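Local coordinates for succinate dehydrogenase subunit A (Mycolicibacterium smegmatis MC2 51, PDB 6LUM), which probably oxidises succinate to fumarate on its covalently bound FAD, as the flavoprotein subunit of a membrane-bound succinate dehydrogenase complex, at residues 38-46 with 142-150; 182-190 with 499-507. All blocks are in the same frame, centred on the assembly; numbering follows the deposited sequence.

Interaction 1: residues 38-46 with 142-150; sequences YPTRSHTGA and MILQTLYQN. With FAD (flavin-adenine dinucleotide), chain Y.
T44 grips the FAD phosphate oxygen O1A twice while its aliphatic side packs on L144: T44 OG1 lies 2.5 Å from O1A, and T44 N reaches the same oxygen at 3.2 Å along a bent path, with an N-H...O angle of 138°. T44 OG1 in turn accepts from the ribityl hydroxyl O4' and is held by the backbone N of G16, so one small hydroxyl ties the phosphate and the ribityl chain to the loop. Threonine suits the place because it carries a hydroxyl for the cofactor on a carbon that can itself pack: T44 CB sits 4.1 Å from L144 CD1. L144 has CG anti to its backbone N (chi1 -155°), which sends both methyls from helix 139-153 toward the backbone of the loop, where CD2 meets G45 N at 3.5 Å and CD1 faces P39 O. The lack of a side chain at G45 is consistent with this close approach. Farther along, the Y148 ring takes P39 CB at CD1 (3.9 Å) and T40 CG2 at CD2 (3.7 Å), both obliquely. No hydrogen bond joins helix to loop, and M19 of helix 16-28 adds to the apolar filling. Next to T44, H43 NE2 is covalently bonded to FAD C8M (1.7 Å), the histidyl-flavin linkage characteristic of the succinate dehydrogenase and fumarate reductase flavoproteins.

Interaction 2: residues 182-190 with 499-507; sequences IAYELATGD and KRYNSDLLE
A187 lies over one face of the Y501 ring, its CA 4.0 Å from the ring centroid and 17° off the normal, a CH-pi contact that sets the alanine CA toward the rim. The A187 methyl, small enough to fit there, reaches the phenol end, with CB 3.8 Å from Y501 CZ. L186 comes at about a right angle to the tyrosine, laying CD2 obliquely against Y501 CD2 (3.8 Å), while its other branch, CD1, meets L506 CD1 at the first turn of helix 503-527. With CG anti to the backbone N (chi1 171°), the L186 fork reaches this side and offers one methyl to each neighbour. The guanidinium of R500 turns a face to A187 O without hydrogen-bonding it. Deeper in, the Y184 ring is met obliquely by both helix leucines: L505 CD2 lies 3.7 Å from CZ, and L506 CD1 3.8 Å from CE2. With an alanine in place of Y501, A187 and L186 would probably lose the flat surface they rest on, leaving a gap at the turn. G189 has a positive phi (84°), a backbone shape that suits glycine, its CA close to K499 O. E185 N bonds to D190 O and G189 N to E185 O, closing the beta-hairpin turn that joins antiparallel strands 175-185 and 191-195 and docks on residues 499-501, which lead into helix 503-527.

In the fold
From the N terminus the chain first leaves strand 31-35 into loop 38-46, and interaction 1 closes when helix 139-153 packs on that loop, 95 residues later. The same helix leads into strand 157-160 of the parallel sheet and on to the strands 162-172 and 175-185 of the mixed sheet, where interaction 2 opens. That second loop is far longer, 308 residues, and ends at the loop and first turn that open helix 503-527. The two contacts follow in series, neither nested nor crossed, with centres about 24 Å apart. Interaction 1 stays within the FAD-binding region; interaction 2 joins that region to the C-terminal one. Subunit B borders both.

Interaction 1: residues 38-46 with 142-150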
loop_
_atom_site.group_PDB
_atom_site.type_symbol
_atom_site.label_atom_id
_atom_site.label_comp_id
_atom_site.label_asym_id
_atom_site.label_seq_id
_atom_site.Cartn_x
_atom_site.Cartn_y
_atom_site.Cartn_z
ATOM N N TYR D 38 -29.494 2.028 -11.743
ATOM C CA TYR D 38 -28.192 2.222 -11.151
ATOM C C TYR D 38 -28.382 2.903 -9.802
ATOM O O TYR D 38 -29.374 3.598 -9.605
ATOM C CB TYR D 38 -27.301 3.041 -12.070
ATOM C CG TYR D 38 -26.640 2.170 -13.097
ATOM C CD1 TYR D 38 -27.332 1.729 -14.200
ATOM C CD2 TYR D 38 -25.343 1.746 -12.936
ATOM C CE1 TYR D 38 -26.742 0.913 -15.120
ATOM C CE2 TYR D 38 -24.747 0.932 -13.854
ATOM C CZ TYR D 38 -25.451 0.519 -14.943
ATOM O OH TYR D 38 -24.852 -0.295 -15.865
ATOM N N PRO D 39 -27.490 2.680 -8.843
ATOM C CA PRO D 39 -27.752 3.170 -7.489
ATOM C C PRO D 39 -28.135 4.630 -7.418
ATOM O O PRO D 39 -28.994 4.989 -6.613
ATOM C CB PRO D 39 -26.430 2.898 -6.783
ATOM C CG PRO D 39 -25.907 1.749 -7.461
ATOM C CD PRO D 39 -26.273 1.865 -8.886
ATOM N N THR D 40 -27.548 5.477 -8.251
ATOM C CA THR D 40 -27.755 6.914 -8.189
ATOM C C THR D 40 -28.928 7.392 -9.024
ATOM O O THR D 40 -29.181 8.594 -9.070
ATOM C CB THR D 40 -26.488 7.631 -8.631
ATOM O OG1 THR D 40 -25.919 6.941 -9.745
ATOM C CG2 THR D 40 -25.490 7.647 -7.506
ATOM N N ARG D 41 -29.651 6.495 -9.671
ATOM C CA ARG D 41 -30.817 6.847 -10.458
ATOM C C ARG D 41 -32.094 6.803 -9.647
ATOM O O ARG D 41 -33.180 6.871 -10.224
ATOM C CB ARG D 41 -30.943 5.902 -11.642
ATOM C CG ARG D 41 -30.407 6.406 -12.937
ATOM C CD ARG D 41 -29.027 6.900 -12.794
ATOM N NE ARG D 41 -28.248 6.710 -13.998
ATOM C CZ ARG D 41 -27.194 7.444 -14.301
ATOM N NH1 ARG D 41 -26.824 8.408 -13.495
ATOM N NH2 ARG D 41 -26.519 7.219 -15.406
ATOM N N SER D 42 -31.991 6.692 -8.330
ATOM C CA SER D 42 -33.109 6.371 -7.462
ATOM C C SER D 42 -33.863 7.616 -7.041
ATOM O O SER D 42 -33.323 8.715 -6.991
ATOM C CB SER D 42 -32.617 5.634 -6.236
ATOM O OG SER D 42 -31.724 4.619 -6.614
ATOM N N HIS D 43 -35.153 7.414 -6.789
ATOM C CA HIS D 43 -36.071 8.477 -6.402
ATOM C C HIS D 43 -35.528 9.398 -5.321
ATOM O O HIS D 43 -35.798 10.598 -5.334
ATOM C CB HIS D 43 -37.409 7.881 -5.953
ATOM C CG HIS D 43 -38.571 8.811 -6.120
ATOM N ND1 HIS D 43 -38.655 9.720 -7.152
ATOM C CD2 HIS D 43 -39.698 8.970 -5.386
ATOM C CE1 HIS D 43 -39.782 10.399 -7.047
ATOM N NE2 HIS D 43 -40.434 9.964 -5.983
ATOM N N THR D 44 -34.766 8.845 -4.385
ATOM C CA THR D 44 -34.234 9.673 -3.311
ATOM C C THR D 44 -33.584 10.921 -3.873
ATOM O O THR D 44 -33.781 12.019 -3.352
ATOM C CB THR D 44 -33.226 8.889 -2.484
ATOM O OG1 THR D 44 -33.846 7.712 -1.983
ATOM C CG2 THR D 44 -32.755 9.702 -1.331
ATOM N N GLY D 45 -32.838 10.778 -4.963
ATOM C CA GLY D 45 -32.190 11.912 -5.580
ATOM C C GLY D 45 -33.136 12.978 -6.069
ATOM O O GLY D 45 -32.677 14.067 -6.421
ATOM N N ALA D 46 -34.428 12.710 -6.105
ATOM C CA ALA D 46 -35.381 13.719 -6.522
ATOM C C ALA D 46 -35.814 14.608 -5.380
ATOM O O ALA D 46 -36.635 15.499 -5.591
ATOM C CB ALA D 46 -36.608 13.071 -7.146
ATOM N N MET D 142 -27.472 14.921 -2.816
ATOM C CA MET D 142 -26.238 14.848 -2.044
ATOM C C MET D 142 -26.226 13.647 -1.120
ATOM O O MET D 142 -25.187 13.010 -0.943
ATOM C CB MET D 142 -26.057 16.110 -1.223
ATOM C CG MET D 142 -26.096 17.358 -2.007
ATOM S SD MET D 142 -24.752 17.501 -3.160
ATOM C CE MET D 142 -24.951 19.229 -3.529
ATOM N N ILE D 143 -27.358 13.345 -0.491
ATOM C CA ILE D 143 -27.420 12.172 0.375
ATOM C C ILE D 143 -27.136 10.912 -0.428
ATOM O O ILE D 143 -26.357 10.049 -0.009
ATOM C CB ILE D 143 -28.784 12.092 1.075
ATOM C CG1 ILE D 143 -29.032 13.343 1.896
ATOM C CG2 ILE D 143 -28.841 10.905 1.970
ATOM C CD1 ILE D 143 -30.337 13.327 2.592
ATOM N N LEU D 144 -27.758 10.795 -1.599
ATOM C CA LEU D 144 -27.550 9.633 -2.454
ATOM C C LEU D 144 -26.109 9.538 -2.926
ATOM O O LEU D 144 -25.524 8.451 -2.930
ATOM C CB LEU D 144 -28.498 9.710 -3.642
ATOM C CG LEU D 144 -28.946 8.465 -4.387
ATOM C CD1 LEU D 144 -29.517 7.471 -3.451
ATOM C CD2 LEU D 144 -29.980 8.887 -5.368
ATOM N N GLN D 145 -25.513 10.657 -3.331
ATOM C CA GLN D 145 -24.120 10.627 -3.754
ATOM C C GLN D 145 -23.206 10.227 -2.613
ATOM O O GLN D 145 -22.257 9.475 -2.815
ATOM C CB GLN D 145 -23.702 11.980 -4.304
ATOM C CG GLN D 145 -24.373 12.363 -5.586
ATOM C CD GLN D 145 -23.780 11.684 -6.788
ATOM O OE1 GLN D 145 -22.587 11.406 -6.830
ATOM N NE2 GLN D 145 -24.614 11.413 -7.782
ATOM N N THR D 146 -23.469 10.718 -1.406
ATOM C CA THR D 146 -22.623 10.383 -0.266
ATOM C C THR D 146 -22.707 8.903 0.068
ATOM O O THR D 146 -21.685 8.244 0.297
ATOM C CB THR D 146 -23.031 11.219 0.931
ATOM O OG1 THR D 146 -22.850 12.598 0.614
ATOM C CG2 THR D 146 -22.195 10.865 2.105
ATOM N N LEU D 147 -23.921 8.359 0.093
ATOM C CA LEU D 147 -24.078 6.942 0.381
ATOM C C LEU D 147 -23.438 6.088 -0.701
ATOM O O LEU D 147 -22.824 5.060 -0.404
ATOM C CB LEU D 147 -25.553 6.611 0.541
ATOM C CG LEU D 147 -26.185 7.343 1.716
ATOM C CD1 LEU D 147 -27.668 7.167 1.713
ATOM C CD2 LEU D 147 -25.604 6.838 2.995
ATOM N N TYR D 148 -23.534 6.512 -1.961
ATOM C CA TYR D 148 -22.927 5.734 -3.032
ATOM C C TYR D 148 -21.412 5.806 -2.985
ATOM O O TYR D 148 -20.734 4.811 -3.238
ATOM C CB TYR D 148 -23.433 6.207 -4.385
ATOM C CG TYR D 148 -22.861 5.421 -5.524
ATOM C CD1 TYR D 148 -22.917 4.045 -5.530
ATOM C CD2 TYR D 148 -22.257 6.051 -6.587
ATOM C CE1 TYR D 148 -22.395 3.326 -6.557
ATOM C CE2 TYR D 148 -21.729 5.335 -7.616
ATOM C CZ TYR D 148 -21.801 3.975 -7.595
ATOM O OH TYR D 148 -21.274 3.258 -8.631
ATOM N N GLN D 149 -20.858 6.971 -2.666
ATOM C CA GLN D 149 -19.413 7.085 -2.536
ATOM C C GLN D 149 -18.894 6.241 -1.390
ATOM O O GLN D 149 -17.804 5.678 -1.478
ATOM C CB GLN D 149 -19.023 8.542 -2.342
ATOM C CG GLN D 149 -19.300 9.402 -3.538
ATOM C CD GLN D 149 -19.378 10.856 -3.191
ATOM O OE1 GLN D 149 -19.234 11.235 -2.037
ATOM N NE2 GLN D 149 -19.603 11.687 -4.189
ATOM N N ASN D 150 -19.668 6.110 -0.316
ATOM C CA ASN D 150 -19.240 5.232 0.767
ATOM C C ASN D 150 -19.343 3.765 0.382
ATOM O O ASN D 150 -18.489 2.959 0.761
ATOM C CB ASN D 150 -20.056 5.510 2.007
ATOM C CG ASN D 150 -19.455 6.577 2.831
ATOM O OD1 ASN D 150 -18.698 6.302 3.752
ATOM N ND2 ASN D 150 -19.755 7.817 2.497
HETATM P PA FAD Y . -36.225 4.902 -3.372
HETATM O O1A FAD Y . -35.107 5.908 -3.240
HETATM O O2A FAD Y . -37.639 5.374 -3.608
HETATM O O5B FAD Y . -35.837 3.870 -4.545
HETATM C C5B FAD Y . -36.018 2.466 -4.367
HETATM C C4B FAD Y . -34.762 1.732 -4.818
HETATM O O4B FAD Y . -34.960 0.320 -4.714
HETATM C C3B FAD Y . -34.426 2.052 -6.266
HETATM O O3B FAD Y . -33.184 2.766 -6.328
HETATM C C2B FAD Y . -34.375 0.716 -6.994
HETATM O O2B FAD Y . -33.099 0.458 -7.595
HETATM C C1B FAD Y . -34.673 -0.347 -5.947
HETATM N N9A FAD Y . -35.844 -1.155 -6.371
HETATM C C8A FAD Y . -37.128 -0.749 -6.359
HETATM N N7A FAD Y . -37.955 -1.727 -6.808
HETATM C C5A FAD Y . -37.191 -2.791 -7.120
HETATM C C6A FAD Y . -37.425 -4.155 -7.650
HETATM N N6A FAD Y . -38.673 -4.590 -7.944
HETATM N N1A FAD Y . -36.348 -4.952 -7.829
HETATM C C2A FAD Y . -35.102 -4.534 -7.541
HETATM N N3A FAD Y . -34.817 -3.311 -7.059
HETATM C C4A FAD Y . -35.802 -2.408 -6.830
HETATM N N1 FAD Y . -38.807 13.197 1.280
HETATM C C2 FAD Y . -38.300 14.121 2.136
HETATM O O2 FAD Y . -38.095 13.788 3.323
HETATM N N3 FAD Y . -38.010 15.379 1.759
HETATM C C4 FAD Y . -38.200 15.812 0.506
HETATM O O4 FAD Y . -37.921 16.988 0.187
HETATM C C4X FAD Y . -38.751 14.865 -0.492
HETATM N N5 FAD Y . -38.973 15.223 -1.776
HETATM C C5X FAD Y . -39.478 14.335 -2.664
HETATM C C6 FAD Y . -39.697 14.726 -3.980
HETATM C C7 FAD Y . -40.215 13.820 -4.900
HETATM C C7M FAD Y . -40.452 14.247 -6.324
HETATM C C8 FAD Y . -40.535 12.431 -4.478
HETATM C C8M FAD Y . -41.095 11.452 -5.476
HETATM C C9 FAD Y . -40.317 12.035 -3.163
HETATM C C9A FAD Y . -39.799 12.940 -2.245
HETATM N N10 FAD Y . -39.575 12.547 -0.910
HETATM C C10 FAD Y . -39.050 13.495 -0.013
HETATM C "C1'" FAD Y . -39.881 11.185 -0.468
HETATM C "C2'" FAD Y . -38.594 10.482 -0.052
HETATM O "O2'" FAD Y . -37.572 10.747 -1.020
HETATM C "C3'" FAD Y . -38.805 8.978 0.065
HETATM O "O3'" FAD Y . -39.396 8.676 1.334
HETATM C "C4'" FAD Y . -37.484 8.229 -0.072
HETATM O "O4'" FAD Y . -36.738 8.779 -1.164
HETATM C "C5'" FAD Y . -37.719 6.743 -0.315
HETATM O "O5'" FAD Y . -36.546 6.162 -0.882
HETATM P P FAD Y . -36.171 4.623 -0.591
HETATM O O1P FAD Y . -34.746 4.570 -0.097
HETATM O O2P FAD Y . -37.279 4.014 0.235
HETATM O O3P FAD Y . -36.219 3.967 -2.061
#

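Interaction 2: residues 182-190 with 499-507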
loop_
_atom_site.group_PDB
_atom_site.type_symbol
_atom_site.label_atom_id
_atom_site.label_comp_id
_atom_site.label_asym_id
_atom_site.label_seq_id
_atom_site.Cartn_x
_atom_site.Cartn_y
_atom_site.Cartn_z
ATOM N N ILE D 182 -35.354 -14.524 -5.972
ATOM C CA ILE D 182 -35.311 -14.852 -7.389
ATOM C C ILE D 182 -35.407 -13.556 -8.173
ATOM O O ILE D 182 -36.419 -12.849 -8.095
ATOM C CB ILE D 182 -36.439 -15.816 -7.778
ATOM C CG1 ILE D 182 -36.219 -17.186 -7.156
ATOM C CG2 ILE D 182 -36.531 -15.932 -9.266
ATOM C CD1 ILE D 182 -36.855 -17.364 -5.826
ATOM N N ALA D 183 -34.357 -13.252 -8.930
ATOM C CA ALA D 183 -34.200 -12.013 -9.668
ATOM C C ALA D 183 -34.090 -12.303 -11.155
ATOM O O ALA D 183 -33.839 -13.428 -11.574
ATOM C CB ALA D 183 -32.963 -11.251 -9.196
ATOM N N TYR D 184 -34.242 -11.259 -11.954
ATOM C CA TYR D 184 -34.247 -11.360 -13.407
ATOM C C TYR D 184 -33.256 -10.347 -13.950
ATOM O O TYR D 184 -33.491 -9.144 -13.864
ATOM C CB TYR D 184 -35.648 -11.106 -13.948
ATOM C CG TYR D 184 -35.776 -11.036 -15.444
ATOM C CD1 TYR D 184 -36.196 -12.125 -16.169
ATOM C CD2 TYR D 184 -35.519 -9.868 -16.125
ATOM C CE1 TYR D 184 -36.331 -12.060 -17.524
ATOM C CE2 TYR D 184 -35.647 -9.797 -17.482
ATOM C CZ TYR D 184 -36.055 -10.893 -18.177
ATOM O OH TYR D 184 -36.186 -10.816 -19.537
ATOM N N GLU D 185 -32.153 -10.823 -14.508
ATOM C CA GLU D 185 -31.156 -9.926 -15.068
ATOM C C GLU D 185 -31.673 -9.325 -16.361
ATOM O O GLU D 185 -31.909 -10.045 -17.330
ATOM C CB GLU D 185 -29.861 -10.675 -15.322
ATOM C CG GLU D 185 -28.721 -9.787 -15.707
ATOM C CD GLU D 185 -27.487 -10.565 -16.081
ATOM O OE1 GLU D 185 -27.625 -11.731 -16.492
ATOM O OE2 GLU D 185 -26.374 -10.016 -15.966
ATOM N N LEU D 186 -31.842 -8.005 -16.387
ATOM C CA LEU D 186 -32.384 -7.361 -17.576
ATOM C C LEU D 186 -31.469 -7.547 -18.770
ATOM O O LEU D 186 -31.940 -7.724 -19.892
ATOM C CB LEU D 186 -32.603 -5.873 -17.323
ATOM C CG LEU D 186 -32.975 -5.025 -18.536
ATOM C CD1 LEU D 186 -34.434 -5.130 -18.828
ATOM C CD2 LEU D 186 -32.584 -3.593 -18.331
ATOM N N ALA D 187 -30.157 -7.534 -18.543
ATOM C CA ALA D 187 -29.201 -7.442 -19.639
ATOM C C ALA D 187 -29.080 -8.733 -20.427
ATOM O O ALA D 187 -28.724 -8.698 -21.605
ATOM C CB ALA D 187 -27.835 -7.048 -19.098
ATOM N N THR D 188 -29.339 -9.877 -19.804
ATOM C CA THR D 188 -29.175 -11.162 -20.457
ATOM C C THR D 188 -30.435 -11.996 -20.515
ATOM O O THR D 188 -30.480 -12.945 -21.298
ATOM C CB THR D 188 -28.095 -11.991 -19.756
ATOM O OG1 THR D 188 -28.531 -12.304 -18.436
ATOM C CG2 THR D 188 -26.811 -11.223 -19.670
ATOM N N GLY D 189 -31.452 -11.680 -19.730
ATOM C CA GLY D 189 -32.653 -12.479 -19.709
ATOM C C GLY D 189 -32.586 -13.680 -18.804
ATOM O O GLY D 189 -33.495 -14.514 -18.841
ATOM N N ASP D 190 -31.546 -13.794 -17.995
ATOM C CA ASP D 190 -31.348 -14.945 -17.136
ATOM C C ASP D 190 -32.067 -14.753 -15.815
ATOM O O ASP D 190 -32.252 -13.632 -15.348
ATOM C CB ASP D 190 -29.861 -15.169 -16.870
ATOM C CG ASP D 190 -29.126 -15.730 -18.068
ATOM O OD1 ASP D 190 -29.769 -16.006 -19.100
ATOM O OD2 ASP D 190 -27.895 -15.901 -17.978
ATOM N N LYS D 499 -34.725 -11.600 -25.833
ATOM C CA LYS D 499 -34.170 -11.979 -24.543
ATOM C C LYS D 499 -33.116 -11.030 -24.005
ATOM O O LYS D 499 -32.810 -11.112 -22.815
ATOM C CB LYS D 499 -33.568 -13.387 -24.627
ATOM C CG LYS D 499 -33.455 -14.094 -23.295
ATOM C CD LYS D 499 -33.512 -15.593 -23.453
ATOM C CE LYS D 499 -34.820 -16.016 -24.074
ATOM N NZ LYS D 499 -35.963 -15.361 -23.397
ATOM N N ARG D 500 -32.569 -10.119 -24.805
ATOM C CA ARG D 500 -31.393 -9.387 -24.357
ATOM C C ARG D 500 -31.761 -8.230 -23.439
ATOM O O ARG D 500 -31.369 -8.218 -22.274
ATOM C CB ARG D 500 -30.587 -8.904 -25.556
ATOM C CG ARG D 500 -29.716 -9.992 -26.167
ATOM C CD ARG D 500 -28.655 -10.469 -25.202
ATOM N NE ARG D 500 -27.866 -9.361 -24.684
ATOM C CZ ARG D 500 -26.728 -9.502 -24.017
ATOM N NH1 ARG D 500 -26.237 -10.711 -23.788
ATOM N NH2 ARG D 500 -26.078 -8.433 -23.582
ATOM N N TYR D 501 -32.506 -7.246 -23.932
ATOM C CA TYR D 501 -32.965 -6.122 -23.108
ATOM C C TYR D 501 -34.459 -6.012 -23.341
ATOM O O TYR D 501 -34.899 -5.276 -24.223
ATOM C CB TYR D 501 -32.263 -4.823 -23.461
ATOM C CG TYR D 501 -30.938 -4.607 -22.787
ATOM C CD1 TYR D 501 -29.786 -5.151 -23.307
ATOM C CD2 TYR D 501 -30.841 -3.842 -21.645
ATOM C CE1 TYR D 501 -28.583 -4.955 -22.702
ATOM C CE2 TYR D 501 -29.640 -3.642 -21.033
ATOM C CZ TYR D 501 -28.513 -4.199 -21.566
ATOM O OH TYR D 501 -27.300 -4.000 -20.957
ATOM N N ASN D 502 -35.242 -6.735 -22.563
ATOM C CA ASN D 502 -36.670 -6.854 -22.822
ATOM C C ASN D 502 -37.415 -5.986 -21.820
ATOM O O ASN D 502 -37.766 -6.427 -20.732
ATOM C CB ASN D 502 -37.097 -8.308 -22.743
ATOM C CG ASN D 502 -38.309 -8.588 -23.567
ATOM O OD1 ASN D 502 -39.002 -7.678 -23.991
ATOM N ND2 ASN D 502 -38.579 -9.856 -23.803
ATOM N N SER D 503 -37.665 -4.737 -22.202
ATOM C CA SER D 503 -38.356 -3.814 -21.314
ATOM C C SER D 503 -39.866 -3.970 -21.379
ATOM O O SER D 503 -40.555 -3.636 -20.414
ATOM C CB SER D 503 -37.978 -2.380 -21.657
ATOM O OG SER D 503 -36.597 -2.157 -21.466
ATOM N N ASP D 504 -40.399 -4.476 -22.491
ATOM C CA ASP D 504 -41.841 -4.666 -22.609
ATOM C C ASP D 504 -42.335 -5.758 -21.674
ATOM O O ASP D 504 -43.387 -5.618 -21.032
ATOM C CB ASP D 504 -42.194 -5.001 -24.051
ATOM C CG ASP D 504 -43.640 -4.732 -24.370
ATOM O OD1 ASP D 504 -43.994 -4.746 -25.569
ATOM O OD2 ASP D 504 -44.425 -4.511 -23.420
ATOM N N LEU D 505 -41.595 -6.861 -21.601
ATOM C CA LEU D 505 -41.899 -7.910 -20.642
ATOM C C LEU D 505 -42.009 -7.343 -19.239
ATOM O O LEU D 505 -43.000 -7.565 -18.532
ATOM C CB LEU D 505 -40.815 -8.980 -20.700
ATOM C CG LEU D 505 -40.821 -10.012 -19.591
ATOM C CD1 LEU D 505 -41.845 -11.040 -19.911
ATOM C CD2 LEU D 505 -39.466 -10.644 -19.472
ATOM N N LEU D 506 -41.002 -6.584 -18.826
ATOM C CA LEU D 506 -40.992 -6.082 -17.465
ATOM C C LEU D 506 -42.046 -5.014 -17.248
ATOM O O LEU D 506 -42.555 -4.888 -16.139
ATOM C CB LEU D 506 -39.606 -5.574 -17.118
ATOM C CG LEU D 506 -38.685 -6.783 -17.048
ATOM C CD1 LEU D 506 -37.260 -6.384 -17.230
ATOM C CD2 LEU D 506 -38.874 -7.499 -15.739
ATOM N N GLU D 507 -42.428 -4.271 -18.280
ATOM C CA GLU D 507 -43.543 -3.346 -18.115
ATOM C C GLU D 507 -44.840 -4.091 -17.830
ATOM O O GLU D 507 -45.632 -3.666 -16.981
ATOM C CB GLU D 507 -43.690 -2.476 -19.351
ATOM C CG GLU D 507 -42.711 -1.330 -19.401
ATOM C CD GLU D 507 -43.037 -0.341 -20.496
ATOM O OE1 GLU D 507 -44.034 -0.569 -21.215
ATOM O OE2 GLU D 507 -42.296 0.655 -20.643
#